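Local coordinates for protein transport protein HOFQ (Aggregatibacter actinomycetemcomitans, PDB 2Y3M) that probably acts as the secretin for DNA uptake in natural competence, its extra-membranous domains binding DNA and sharing a fold with type I KH domains, at residues S57-K60 / I61-D65; E119-K122 / S123-G127; I149-E152 / P153-R157. One frame throughout, in Å; residues are numbered along the deposited sequence.

Overall arrangement
Three local contacts mark the two ends of an elongated chain. Interaction 1 lies on helix 51-63, on the opposite side of the chain's centre from the other two: its centre is about 36 Å from that of interaction 2 and about 45 Å from that of interaction 3. Interactions 2 and 3 both lie in the type II/III secretion system short domain, with centres about 17 Å apart and nearest atoms about 7 Å apart. They do not touch, but L124 of interaction 2 packs on helix 153-166, the helix that interaction 3 starts. Interactions 1 and 2 both send a lysine to the second subunit, and a glycerol, probably from the crystallisation liquor, lies by interaction 1.

Interaction 1 (S57-K60 / I61-D65); sequences SVAK and IKQLD
With chi1 at 171°, V58 turns CG1 opposite its backbone N, while K62, one turn on, keeps CG beside its own N and runs extended until it bends at chi4. The two side chains therefore lie alongside each other, pointing the same way, and CG1 of V58 rests 3.8 Å from CE of K62. The backbone repeats the spacing: K62 N donates to V58 O at 2.9 Å, and I61 N donates to S57 O at 3.1 Å. I61 lays its CG1 arm back over the carbonyl of S57, I61 CG1 standing 3.3 Å from S57 O.

Near the end of helix 51-63 the ladder becomes less regular. Q63 N is bonded to A59 O at 2.9 Å with an N-H...O angle of 137°, and it also makes a weak bond to K60 O. The extended Q63 side chain runs back along the helix, bringing its OE1 3.8 Å from A59 CB and also 3.3 Å from A59 O, an approach of two acceptors that gains nothing from hydrogen bonding.

I61 and L64 both reach L21 on helix 18-26, and V58 and I61 also meet strand 42-48, so this turn packs on both elements. Beyond the helix, K62 NZ forms a salt bridge with D65 of the second subunit. The chemistry is thus divided: methylenes of K62 add apolar cover to V58, and its ammonium is spent on the subunit interface, where the opposite charge probably keeps it protonated.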
ATOM      1  N   SER B  57       5.533  -2.062 -13.616  1.00 45.19           N
ATOM      2  CA  SER B  57       5.418  -0.776 -12.937  1.00 43.78           C
ATOM      3  C   SER B  57       4.295  -0.820 -11.913  1.00 42.27           C
ATOM      4  O   SER B  57       4.454  -0.327 -10.803  1.00 42.98           O
ATOM      5  CB  SER B  57       5.166   0.358 -13.937  1.00 42.08           C
ATOM      6  OG  SER B  57       6.344   0.710 -14.634  1.00 44.34           O
ATOM      7  N   VAL B  58       3.169  -1.420 -12.297  1.00 40.95           N
ATOM      8  CA  VAL B  58       1.997  -1.543 -11.432  1.00 40.84           C
ATOM      9  C   VAL B  58       2.324  -2.401 -10.214  1.00 43.49           C
ATOM     10  O   VAL B  58       2.089  -1.984  -9.077  1.00 43.92           O
ATOM     11  CB  VAL B  58       0.773  -2.099 -12.209  1.00 40.26           C
ATOM     12  CG1 VAL B  58      -0.382  -2.449 -11.266  1.00 41.55           C
ATOM     13  CG2 VAL B  58       0.312  -1.089 -13.238  1.00 38.21           C
ATOM     14  N   ALA B  59       2.888  -3.582 -10.469  1.00 45.82           N
ATOM     15  CA  ALA B  59       3.340  -4.490  -9.423  1.00 49.43           C
ATOM     16  C   ALA B  59       4.274  -3.805  -8.432  1.00 50.35           C
ATOM     17  O   ALA B  59       4.108  -3.963  -7.221  1.00 51.81           O
ATOM     18  CB  ALA B  59       4.013  -5.721 -10.030  1.00 52.61           C
ATOM     19  N   LYS B  60       5.247  -3.048  -8.944  1.00 50.31           N
ATOM     20  CA  LYS B  60       6.234  -2.371  -8.093  1.00 52.36           C
ATOM     21  C   LYS B  60       5.586  -1.321  -7.196  1.00 50.85           C
ATOM     22  O   LYS B  60       5.949  -1.198  -6.023  1.00 52.57           O
ATOM     23  CB  LYS B  60       7.362  -1.738  -8.919  1.00 53.46           C
ATOM     24  CG  LYS B  60       8.219  -2.728  -9.696  1.00 57.43           C
ATOM     25  CD  LYS B  60       9.216  -3.474  -8.819  1.00 63.86           C
ATOM     26  CE  LYS B  60       9.643  -4.790  -9.466  1.00 68.60           C
ATOM     27  NZ  LYS B  60      10.114  -4.633 -10.878  1.00 69.89           N
ATOM     28  N   ILE B  61       4.634  -0.569  -7.749  1.00 48.31           N
ATOM     29  CA  ILE B  61       3.872   0.417  -6.976  1.00 48.15           C
ATOM     30  C   ILE B  61       3.028  -0.261  -5.886  1.00 49.22           C
ATOM     31  O   ILE B  61       2.937   0.241  -4.765  1.00 50.31           O
ATOM     32  CB  ILE B  61       2.999   1.311  -7.892  1.00 46.14           C
ATOM     33  CG1 ILE B  61       3.895   2.210  -8.745  1.00 46.58           C
ATOM     34  CG2 ILE B  61       2.030   2.168  -7.071  1.00 46.65           C
ATOM     35  CD1 ILE B  61       3.204   2.836  -9.932  1.00 44.76           C
ATOM     36  N   LYS B  62       2.437  -1.407  -6.226  1.00 49.81           N
ATOM     37  CA  LYS B  62       1.652  -2.205  -5.286  1.00 52.23           C
ATOM     38  C   LYS B  62       2.511  -2.761  -4.148  1.00 55.17           C
ATOM     39  O   LYS B  62       2.033  -2.902  -3.027  1.00 56.84           O
ATOM     40  CB  LYS B  62       0.928  -3.345  -6.012  1.00 52.95           C
ATOM     41  CG  LYS B  62      -0.322  -2.911  -6.766  1.00 52.05           C
ATOM     42  CD  LYS B  62      -0.958  -4.084  -7.512  1.00 54.48           C
ATOM     43  CE  LYS B  62      -2.257  -3.687  -8.213  1.00 53.94           C
ATOM     44  NZ  LYS B  62      -3.435  -3.687  -7.298  1.00 57.87           N
ATOM     45  N   GLN B  63       3.776  -3.058  -4.448  1.00 73.06           N
ATOM     46  CA  GLN B  63       4.724  -3.607  -3.471  1.00 75.74           C
ATOM     47  C   GLN B  63       5.256  -2.572  -2.471  1.00 69.99           C
ATOM     48  O   GLN B  63       5.812  -2.946  -1.437  1.00 71.88           O
ATOM     49  CB  GLN B  63       5.902  -4.277  -4.186  1.00 81.42           C
ATOM     50  CG  GLN B  63       5.586  -5.642  -4.783  1.00 91.11           C
ATOM     51  CD  GLN B  63       6.568  -6.059  -5.873  1.00 96.42           C
ATOM     52  OE1 GLN B  63       6.163  -6.468  -6.964  1.00100.25           O
ATOM     53  NE2 GLN B  63       7.861  -5.952  -5.584  1.00 97.42           N
ATOM     54  N   LEU B  64       5.098  -1.286  -2.784  1.00 64.93           N
ATOM     55  CA  LEU B  64       5.607  -0.212  -1.926  1.00 61.64           C
ATOM     56  C   LEU B  64       4.918  -0.192  -0.572  1.00 59.43           C
ATOM     57  O   LEU B  64       3.687  -0.199  -0.495  1.00 58.28           O
ATOM     58  CB  LEU B  64       5.431   1.161  -2.587  1.00 58.82           C
ATOM     59  CG  LEU B  64       6.237   1.528  -3.836  1.00 62.26           C
ATOM     60  CD1 LEU B  64       5.793   2.894  -4.354  1.00 61.32           C
ATOM     61  CD2 LEU B  64       7.742   1.507  -3.579  1.00 66.39           C
ATOM     62  N   ASP B  65       5.715  -0.165   0.492  1.00 60.25           N
ATOM     63  CA  ASP B  65       5.175   0.023   1.832  1.00 58.13           C
ATOM     64  C   ASP B  65       4.834   1.500   2.040  1.00 53.84           C
ATOM     65  O   ASP B  65       5.712   2.362   2.021  1.00 54.07           O
ATOM     66  CB  ASP B  65       6.145  -0.476   2.908  1.00 61.16           C
ATOM     67  CG  ASP B  65       5.438  -0.815   4.219  1.00 60.71           C
ATOM     68  OD1 ASP B  65       4.680   0.035   4.741  1.00 55.61           O
ATOM     69  OD2 ASP B  65       5.641  -1.939   4.728  1.00 66.71           O
TER

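Interaction 2 (E119-K122 / S123-G127); sequences EVMK and SLTGG
L124 packs against V120 one helical turn earlier, and its side chain can be followed outward from the backbone. L124 CB stands 3.5 Å from V120 O, and L124 CG comes to 3.2 Å from V120 O, because it sits beside the backbone N of L124 (chi1 -64°) and is thereby swung back along the helix. From CG, the CD1 branch of L124 turns to the apolar side: it meets CG1 of V120 at 3.8 Å and, from another direction, SD of M121 at 4.0 Å. V120 and L124 run side by side in the same sense, whereas M121 crosses L124 at a slant, its chain bent at both outer torsions. Further contacts of L124 are with L162, I163 and L166, so its side chain fills the seam between helices 117-125 and 153-166.

Both helices connect to the strands 106-111, 137-141 and 146-151 in the order beta-alpha-beta-beta-alpha, consistent with the kinship to type I KH domains. V120 and M121 face the sheet through L147, and M121 also touches Y74.

Under the side chains the backbone bonds are regular at first: L124 N reaches V120 O at 2.8 Å with an N-H...O angle of 165°. One residue further on, M121 O receives T125 N at 2.9 Å and the T125 hydroxyl as well, although that second bond is modelled so short that its length is doubtful. G126, the first residue to leave helical backbone angles, gives only a weak bond to K122 O. On the outer side K122 NZ has its strongest partner in D52 of the second subunit; within the helix K122 NZ also makes a salt bridge to E119 OE2 at 3.2 Å, from above the carboxylate plane.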
ATOM      1  N   GLU B 119      10.953  -7.364  23.170  1.00 43.11           N
ATOM      2  CA  GLU B 119      11.038  -8.618  23.925  1.00 45.14           C
ATOM      3  C   GLU B 119      11.081  -8.374  25.436  1.00 41.92           C
ATOM      4  O   GLU B 119      10.416  -9.078  26.202  1.00 42.96           O
ATOM      5  CB  GLU B 119      12.235  -9.467  23.475  1.00 48.69           C
ATOM      6  CG  GLU B 119      12.212  -9.886  21.999  1.00 54.87           C
ATOM      7  CD  GLU B 119      11.041 -10.794  21.632  1.00 61.86           C
ATOM      8  OE1 GLU B 119      10.494 -11.492  22.522  1.00 63.45           O
ATOM      9  OE2 GLU B 119      10.670 -10.817  20.437  1.00 66.45           O
ATOM     10  N   VAL B 120      11.852  -7.369  25.851  1.00 38.99           N
ATOM     11  CA  VAL B 120      11.896  -6.940  27.250  1.00 36.88           C
ATOM     12  C   VAL B 120      10.495  -6.549  27.719  1.00 36.04           C
ATOM     13  O   VAL B 120      10.046  -6.989  28.782  1.00 36.84           O
ATOM     14  CB  VAL B 120      12.873  -5.762  27.458  1.00 35.13           C
ATOM     15  CG1 VAL B 120      12.851  -5.270  28.907  1.00 33.65           C
ATOM     16  CG2 VAL B 120      14.281  -6.167  27.070  1.00 36.77           C
ATOM     17  N   MET B 121       9.806  -5.751  26.904  1.00 35.11           N
ATOM     18  CA  MET B 121       8.443  -5.311  27.196  1.00 35.11           C
ATOM     19  C   MET B 121       7.435  -6.452  27.309  1.00 37.43           C
ATOM     20  O   MET B 121       6.542  -6.398  28.146  1.00 37.87           O
ATOM     21  CB  MET B 121       7.972  -4.269  26.177  1.00 35.21           C
ATOM     22  CG  MET B 121       8.603  -2.900  26.389  1.00 33.48           C
ATOM     23  SD  MET B 121       8.229  -2.172  28.006  1.00 32.67           S
ATOM     24  CE  MET B 121       6.547  -1.612  27.765  1.00 33.44           C
ATOM     25  N   LYS B 122       7.579  -7.479  26.477  1.00 39.74           N
ATOM     26  CA  LYS B 122       6.730  -8.665  26.588  1.00 42.85           C
ATOM     27  C   LYS B 122       6.983  -9.394  27.903  1.00 43.53           C
ATOM     28  O   LYS B 122       6.050  -9.836  28.566  1.00 45.56           O
ATOM     29  CB  LYS B 122       6.958  -9.617  25.415  1.00 46.46           C
ATOM     30  CG  LYS B 122       6.411  -9.123  24.097  1.00 47.61           C
ATOM     31  CD  LYS B 122       6.733 -10.108  22.999  1.00 52.41           C
ATOM     32  CE  LYS B 122       6.978  -9.393  21.690  1.00 53.54           C
ATOM     33  NZ  LYS B 122       7.494 -10.331  20.653  1.00 59.09           N
ATOM     34  N   SER B 123       8.253  -9.516  28.268  1.00 42.91           N
ATOM     35  CA  SER B 123       8.645 -10.127  29.536  1.00 44.34           C
ATOM     36  C   SER B 123       8.118  -9.314  30.725  1.00 42.58           C
ATOM     37  O   SER B 123       7.505  -9.873  31.634  1.00 45.28           O
ATOM     38  CB  SER B 123      10.170 -10.272  29.603  1.00 44.46           C
ATOM     39  OG  SER B 123      10.566 -10.910  30.801  1.00 47.66           O
ATOM     40  N   LEU B 124       8.337  -7.999  30.697  1.00 39.12           N
ATOM     41  CA  LEU B 124       7.894  -7.099  31.770  1.00 38.61           C
ATOM     42  C   LEU B 124       6.376  -7.055  31.954  1.00 39.94           C
ATOM     43  O   LEU B 124       5.892  -6.987  33.081  1.00 41.90           O
ATOM     44  CB  LEU B 124       8.392  -5.672  31.531  1.00 35.98           C
ATOM     45  CG  LEU B 124       9.881  -5.319  31.521  1.00 35.34           C
ATOM     46  CD1 LEU B 124      10.057  -3.867  31.108  1.00 34.11           C
ATOM     47  CD2 LEU B 124      10.513  -5.558  32.866  1.00 37.12           C
ATOM     48  N   THR B 125       5.637  -7.068  30.847  1.00 39.75           N
ATOM     49  CA  THR B 125       4.183  -6.917  30.889  1.00 41.63           C
ATOM     50  C   THR B 125       3.468  -8.258  30.904  1.00 45.45           C
ATOM     51  O   THR B 125       2.265  -8.312  31.166  1.00 48.10           O
ATOM     52  CB  THR B 125       3.649  -6.071  29.716  1.00 40.90           C
ATOM     53  OG1 THR B 125       4.079  -6.646  28.477  1.00 40.60           O
ATOM     54  CG2 THR B 125       4.150  -4.638  29.821  1.00 38.49           C
ATOM     55  N   GLY B 126       4.215  -9.330  30.624  1.00 46.71           N
ATOM     56  CA  GLY B 126       3.727 -10.707  30.766  1.00 51.32           C
ATOM     57  C   GLY B 126       3.469 -11.038  32.225  1.00 54.13           C
ATOM     58  O   GLY B 126       4.124 -10.495  33.120  1.00 52.77           O
ATOM     59  N   GLY B 127       2.516 -11.935  32.465  1.00 58.97           N
ATOM     60  CA  GLY B 127       2.020 -12.190  33.814  1.00 62.70           C
ATOM     61  C   GLY B 127       0.973 -11.153  34.186  1.00 62.35           C
ATOM     62  O   GLY B 127       1.015 -10.014  33.708  1.00 58.66           O
TER

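Interaction 3 (I149-E152 / P153-R157); sequences IQDE and PRSVR
D151 and S155 make the polar half of the tight side. S155 OG donates to D151 OD2 at 2.7 Å, reaching the oxygen from well above the carboxylate plane. The other oxygen, D151 OD1, accepts E152 N at 2.8 Å, again from above that plane, and takes S133 OG as well; these donors, among others, fix the rotation of a buried carboxylate and probably favour its ionised form. Next to it the apolar half closes up. With CG1 of V156 opposite the backbone N (chi1 170°), V156 CG2 falls beside that N and comes 3.4 Å from D151 O, while I149 reaches in from the strand with CD1 4.1 Å from V156 CA.

This is the sharp joint between strand 146-151 and helix 153-166 in the beta-alpha-beta-beta-alpha unit: the short segments run at 149° to each other. E152 occupies the N-cap position, P153 opens the helix, and V156 N bonds E152 O at 3.1 Å, closing the first turn. I149 and V156 both lie on A108 of the neighbouring strand 106-111.

The solvent side is looser. E152 is extended beyond CG and exposed, touching S133, and R154 is exposed too; E152 OE1 and R154 NH2 remain 5.2 Å apart, too far for a salt bridge despite their opposite charges.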
ATOM      1  N   ILE B 149      11.210   5.437  30.267  1.00 37.25           N
ATOM      2  CA  ILE B 149      10.192   5.209  31.287  1.00 35.85           C
ATOM      3  C   ILE B 149       9.873   6.453  32.119  1.00 37.18           C
ATOM      4  O   ILE B 149      10.771   7.193  32.523  1.00 39.80           O
ATOM      5  CB  ILE B 149      10.545   3.994  32.202  1.00 35.25           C
ATOM      6  CG1 ILE B 149       9.513   3.852  33.333  1.00 34.25           C
ATOM      7  CG2 ILE B 149      11.978   4.091  32.719  1.00 37.39           C
ATOM      8  CD1 ILE B 149       9.654   2.605  34.161  1.00 36.05           C
ATOM      9  N   GLN B 150       8.584   6.680  32.357  1.00 36.45           N
ATOM     10  CA  GLN B 150       8.143   7.759  33.235  1.00 38.01           C
ATOM     11  C   GLN B 150       7.121   7.250  34.243  1.00 36.27           C
ATOM     12  O   GLN B 150       6.040   6.793  33.865  1.00 35.59           O
ATOM     13  CB  GLN B 150       7.557   8.924  32.434  1.00 40.76           C
ATOM     14  CG  GLN B 150       7.121  10.090  33.315  1.00 44.03           C
ATOM     15  CD  GLN B 150       6.518  11.249  32.542  1.00 49.16           C
ATOM     16  OE1 GLN B 150       5.604  11.076  31.735  1.00 50.10           O
ATOM     17  NE2 GLN B 150       7.016  12.445  32.805  1.00 54.27           N
ATOM     18  N   ASP B 151       7.469   7.337  35.523  1.00 36.56           N
ATOM     19  CA  ASP B 151       6.582   6.891  36.594  1.00 35.50           C
ATOM     20  C   ASP B 151       7.031   7.455  37.942  1.00 37.51           C
ATOM     21  O   ASP B 151       8.036   8.164  38.019  1.00 40.38           O
ATOM     22  CB  ASP B 151       6.538   5.356  36.644  1.00 33.76           C
ATOM     23  CG  ASP B 151       5.222   4.825  37.179  1.00 33.66           C
ATOM     24  OD1 ASP B 151       4.402   5.637  37.660  1.00 34.84           O
ATOM     25  OD2 ASP B 151       4.995   3.598  37.110  1.00 33.52           O
ATOM     26  N   GLU B 152       6.279   7.142  38.996  1.00 51.49           N
ATOM     27  CA  GLU B 152       6.697   7.423  40.371  1.00 50.11           C
ATOM     28  C   GLU B 152       8.125   6.902  40.590  1.00 44.84           C
ATOM     29  O   GLU B 152       8.512   5.908  39.982  1.00 42.42           O
ATOM     30  CB  GLU B 152       5.741   6.764  41.366  1.00 53.40           C
ATOM     31  CG  GLU B 152       4.271   7.140  41.209  1.00 61.58           C
ATOM     32  CD  GLU B 152       3.348   6.252  42.040  1.00 68.18           C
ATOM     33  OE1 GLU B 152       3.845   5.331  42.730  1.00 66.27           O
ATOM     34  OE2 GLU B 152       2.119   6.473  42.005  1.00 76.42           O
ATOM     35  N   PRO B 153       8.918   7.581  41.440  1.00 44.92           N
ATOM     36  CA  PRO B 153      10.352   7.269  41.508  1.00 42.62           C
ATOM     37  C   PRO B 153      10.716   5.810  41.835  1.00 39.99           C
ATOM     38  O   PRO B 153      11.635   5.256  41.228  1.00 38.24           O
ATOM     39  CB  PRO B 153      10.885   8.237  42.580  1.00 46.48           C
ATOM     40  CG  PRO B 153       9.681   8.840  43.224  1.00 49.92           C
ATOM     41  CD  PRO B 153       8.588   8.788  42.217  1.00 49.27           C
ATOM     42  N   ARG B 154      10.010   5.192  42.775  1.00 41.15           N
ATOM     43  CA  ARG B 154      10.300   3.801  43.141  1.00 40.36           C
ATOM     44  C   ARG B 154      10.016   2.839  41.979  1.00 38.55           C
ATOM     45  O   ARG B 154      10.775   1.887  41.748  1.00 37.43           O
ATOM     46  CB  ARG B 154       9.533   3.402  44.402  1.00 44.13           C
ATOM     47  CG  ARG B 154       9.876   2.019  44.933  1.00 45.78           C
ATOM     48  CD  ARG B 154       9.520   1.874  46.410  1.00 51.05           C
ATOM     49  NE  ARG B 154       8.295   2.596  46.746  1.00 54.82           N
ATOM     50  CZ  ARG B 154       7.062   2.164  46.494  1.00 57.77           C
ATOM     51  NH1 ARG B 154       6.862   0.988  45.909  1.00 58.00           N
ATOM     52  NH2 ARG B 154       6.026   2.915  46.833  1.00 61.74           N
ATOM     53  N   SER B 155       8.935   3.112  41.246  1.00 39.45           N
ATOM     54  CA  SER B 155       8.593   2.366  40.041  1.00 40.03           C
ATOM     55  C   SER B 155       9.708   2.438  38.989  1.00 36.89           C
ATOM     56  O   SER B 155      10.157   1.401  38.493  1.00 36.91           O
ATOM     57  CB  SER B 155       7.275   2.871  39.465  1.00 44.34           C
ATOM     58  OG  SER B 155       6.895   2.109  38.334  1.00 48.01           O
ATOM     59  N   VAL B 156      10.167   3.649  38.666  1.00 35.47           N
ATOM     60  CA  VAL B 156      11.257   3.820  37.708  1.00 34.36           C
ATOM     61  C   VAL B 156      12.472   2.998  38.144  1.00 33.59           C
ATOM     62  O   VAL B 156      13.041   2.251  37.343  1.00 34.09           O
ATOM     63  CB  VAL B 156      11.651   5.318  37.508  1.00 35.63           C
ATOM     64  CG1 VAL B 156      12.947   5.450  36.695  1.00 35.13           C
ATOM     65  CG2 VAL B 156      10.519   6.092  36.838  1.00 37.96           C
ATOM     66  N   ARG B 157      12.840   3.135  39.417  1.00 33.79           N
ATOM     67  CA  ARG B 157      13.999   2.471  40.016  1.00 35.02           C
ATOM     68  C   ARG B 157      14.011   0.950  39.811  1.00 35.03           C
ATOM     69  O   ARG B 157      14.987   0.394  39.310  1.00 36.33           O
ATOM     70  CB  ARG B 157      14.066   2.794  41.518  1.00 36.95           C
ATOM     71  CG  ARG B 157      15.217   2.133  42.244  1.00 41.15           C
ATOM     72  CD  ARG B 157      14.993   2.100  43.749  1.00 46.47           C
ATOM     73  NE  ARG B 157      16.138   1.539  44.473  1.00 52.55           N
ATOM     74  CZ  ARG B 157      16.282   0.250  44.784  1.00 54.85           C
ATOM     75  NH1 ARG B 157      15.353  -0.633  44.435  1.00 52.01           N
ATOM     76  NH2 ARG B 157      17.360  -0.157  45.448  1.00 60.67           N
TER